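Local structure of surface presentation of antigens protein SpaS (Salmonella typhimurium, 3C01) at residues B[18-23]-B[61-66]. The protein takes part in a type III secretory pathway that presents at the surface the determinants Salmonella needs to enter mammalian cells. Residues are numbered along the deposited sequence; the frame is centred on the assembly and turned at random.
Sequences PMISVY and DLVSLE
Met19 and Leu62 face each other in a single antiparallel bridge, their CA atoms 4.3 Å apart, where strand 19-25 meets the loop that leads into helix 65-84. Two backbone hydrogen bonds flank the pair. Ile20 N gives its hydrogen to Asp61 O at 2.9 Å, nearly head-on to the carbonyl (C=O...N 172°). Val63 N reaches Pro18 O at 3.2 Å with a straight N-H, yet sits 34° out of that carbonyl's plane. Proline lacks an amide hydrogen, but its position here asks only for an acceptor.

Val63 supplies the apolar centre. Its CG2, anti to the carbonyl carbon, meets two apolar side chains: Pro18 CB at 4.1 Å, and Ile20 CD1, also at 4.1 Å, on a side chain crossing that of Val63 at about a right angle. The compact branches of valine suit a site where Ile68 and Val71 of helix 65-84 also press in. Pro18 reaches the same helix at Ile68 and Leu72, so its rigid ring fills space between strand and helix. Ile20 CG1, placed beside its own backbone N (chi1 -54°), lies alongside Asp61 CB at 4.2 Å. Asp61 OD2 accepts a hydrogen bond from the backbone N of Arg58. On the outer side, Met19 CG rests 3.4 Å from Asp61 O and the flexible thioether continues away from the loop, while Leu62 brings mainly CB and CG near Pro18 O and otherwise lies on the surface.

In this C-terminal domain of SpaS, cytoplasmic in this exporter family, the bridge thus pairs the amides of Ile20 and Val63 with the carbonyls of Asp61 and Pro18, while Pro18 and Val63 carry the apolar contact on to helix 65-84, with Ile20 packed against Val63.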
loop_
_atom_site.group_PDB
_atom_site.type_symbol
_atom_site.label_atom_id
_atom_site.label_comp_id
_atom_site.label_asym_id
_atom_site.label_seq_id
_atom_site.Cartn_x
_atom_site.Cartn_y
_atom_site.Cartn_z
ATOM N N PRO B 18 -2.642 -0.010 10.939
ATOM C CA PRO B 18 -2.844 -0.198 9.485
ATOM C C PRO B 18 -2.984 -1.646 9.061
ATOM O O PRO B 18 -2.670 -2.516 9.816
ATOM C CB PRO B 18 -1.617 0.418 8.857
ATOM C CG PRO B 18 -0.755 0.943 10.022
ATOM C CD PRO B 18 -1.308 0.501 11.284
ATOM N N MET B 19 -3.459 -1.879 7.850
ATOM C CA MET B 19 -3.728 -3.215 7.369
ATOM C C MET B 19 -3.200 -3.413 5.941
ATOM O O MET B 19 -3.107 -2.477 5.165
ATOM C CB MET B 19 -5.224 -3.433 7.388
ATOM C CG MET B 19 -5.703 -4.675 6.730
ATOM S SD MET B 19 -7.514 -4.832 6.850
ATOM C CE MET B 19 -7.986 -4.317 5.181
ATOM N N ILE B 20 -2.865 -4.655 5.623
ATOM C CA ILE B 20 -2.458 -5.034 4.303
ATOM C C ILE B 20 -3.718 -5.207 3.463
ATOM O O ILE B 20 -4.403 -6.233 3.600
ATOM C CB ILE B 20 -1.723 -6.360 4.289
ATOM C CG1 ILE B 20 -0.523 -6.384 5.280
ATOM C CG2 ILE B 20 -1.274 -6.644 2.908
ATOM C CD1 ILE B 20 0.561 -5.354 5.031
ATOM N N SER B 21 -4.012 -4.207 2.620
ATOM C CA SER B 21 -5.206 -4.170 1.825
ATOM C C SER B 21 -5.077 -4.924 0.520
ATOM O O SER B 21 -6.063 -5.406 -0.000
ATOM C CB SER B 21 -5.584 -2.706 1.532
ATOM O OG SER B 21 -4.462 -1.939 1.098
ATOM N N VAL B 22 -3.868 -4.946 -0.043
ATOM C CA VAL B 22 -3.603 -5.484 -1.365
ATOM C C VAL B 22 -2.342 -6.313 -1.257
ATOM O O VAL B 22 -1.401 -5.905 -0.579
ATOM C CB VAL B 22 -3.350 -4.363 -2.346
ATOM C CG1 VAL B 22 -2.910 -4.916 -3.711
ATOM C CG2 VAL B 22 -4.585 -3.481 -2.441
ATOM N N TYR B 23 -2.319 -7.475 -1.919
ATOM C CA TYR B 23 -1.123 -8.317 -1.904
ATOM C C TYR B 23 -1.031 -9.106 -3.218
ATOM O O TYR B 23 -1.824 -10.023 -3.444
ATOM C CB TYR B 23 -1.243 -9.250 -0.717
ATOM C CG TYR B 23 -0.033 -10.083 -0.383
ATOM C CD1 TYR B 23 0.858 -9.663 0.602
ATOM C CD2 TYR B 23 0.171 -11.316 -0.978
ATOM C CE1 TYR B 23 1.946 -10.410 0.960
ATOM C CE2 TYR B 23 1.281 -12.091 -0.641
ATOM C CZ TYR B 23 2.156 -11.630 0.339
ATOM O OH TYR B 23 3.237 -12.373 0.742
ATOM N N ASP B 61 -3.741 -9.010 6.797
ATOM C CA ASP B 61 -3.135 -8.907 8.113
ATOM C C ASP B 61 -3.132 -7.474 8.561
ATOM O O ASP B 61 -3.038 -6.542 7.757
ATOM C CB ASP B 61 -1.674 -9.291 8.073
ATOM C CG ASP B 61 -1.442 -10.770 7.938
ATOM O OD1 ASP B 61 -2.393 -11.553 8.153
ATOM O OD2 ASP B 61 -0.260 -11.143 7.653
ATOM N N LEU B 62 -3.163 -7.290 9.865
ATOM C CA LEU B 62 -2.655 -6.082 10.457
ATOM C C LEU B 62 -1.121 -6.074 10.339
ATOM O O LEU B 62 -0.453 -7.125 10.420
ATOM C CB LEU B 62 -3.062 -6.042 11.904
ATOM C CG LEU B 62 -4.399 -5.397 12.283
ATOM C CD1 LEU B 62 -5.489 -5.705 11.313
ATOM C CD2 LEU B 62 -4.749 -5.841 13.690
ATOM N N VAL B 63 -0.566 -4.882 10.150
ATOM C CA VAL B 63 0.862 -4.692 10.162
ATOM C C VAL B 63 1.416 -5.024 11.562
ATOM O O VAL B 63 0.991 -4.452 12.552
ATOM C CB VAL B 63 1.193 -3.231 9.738
ATOM C CG1 VAL B 63 2.702 -2.927 9.824
ATOM C CG2 VAL B 63 0.659 -2.979 8.321
ATOM N N SER B 64 2.360 -5.956 11.643
ATOM C CA SER B 64 2.861 -6.468 12.911
ATOM C C SER B 64 3.918 -5.539 13.492
ATOM O O SER B 64 4.447 -4.678 12.799
ATOM C CB SER B 64 3.494 -7.822 12.672
ATOM O OG SER B 64 4.553 -7.648 11.747
ATOM N N LEU B 65 4.241 -5.755 14.760
ATOM C CA LEU B 65 5.116 -4.859 15.500
ATOM C C LEU B 65 6.524 -4.774 14.885
ATOM O O LEU B 65 7.206 -3.777 15.001
ATOM C CB LEU B 65 5.190 -5.281 16.978
ATOM C CG LEU B 65 3.939 -5.037 17.856
ATOM C CD1 LEU B 65 2.620 -5.295 17.068
ATOM C CD2 LEU B 65 4.002 -5.901 19.137
ATOM N N GLU B 66 6.949 -5.833 14.231
ATOM C CA GLU B 66 8.202 -5.854 13.482
ATOM C C GLU B 66 8.299 -4.671 12.516
ATOM O O GLU B 66 9.292 -3.964 12.492
ATOM C CB GLU B 66 8.190 -7.147 12.683
ATOM C CG GLU B 66 9.453 -7.646 11.997
ATOM C CD GLU B 66 9.196 -9.077 11.404
ATOM O OE1 GLU B 66 8.070 -9.300 10.844
ATOM O OE2 GLU B 66 10.087 -9.970 11.521
#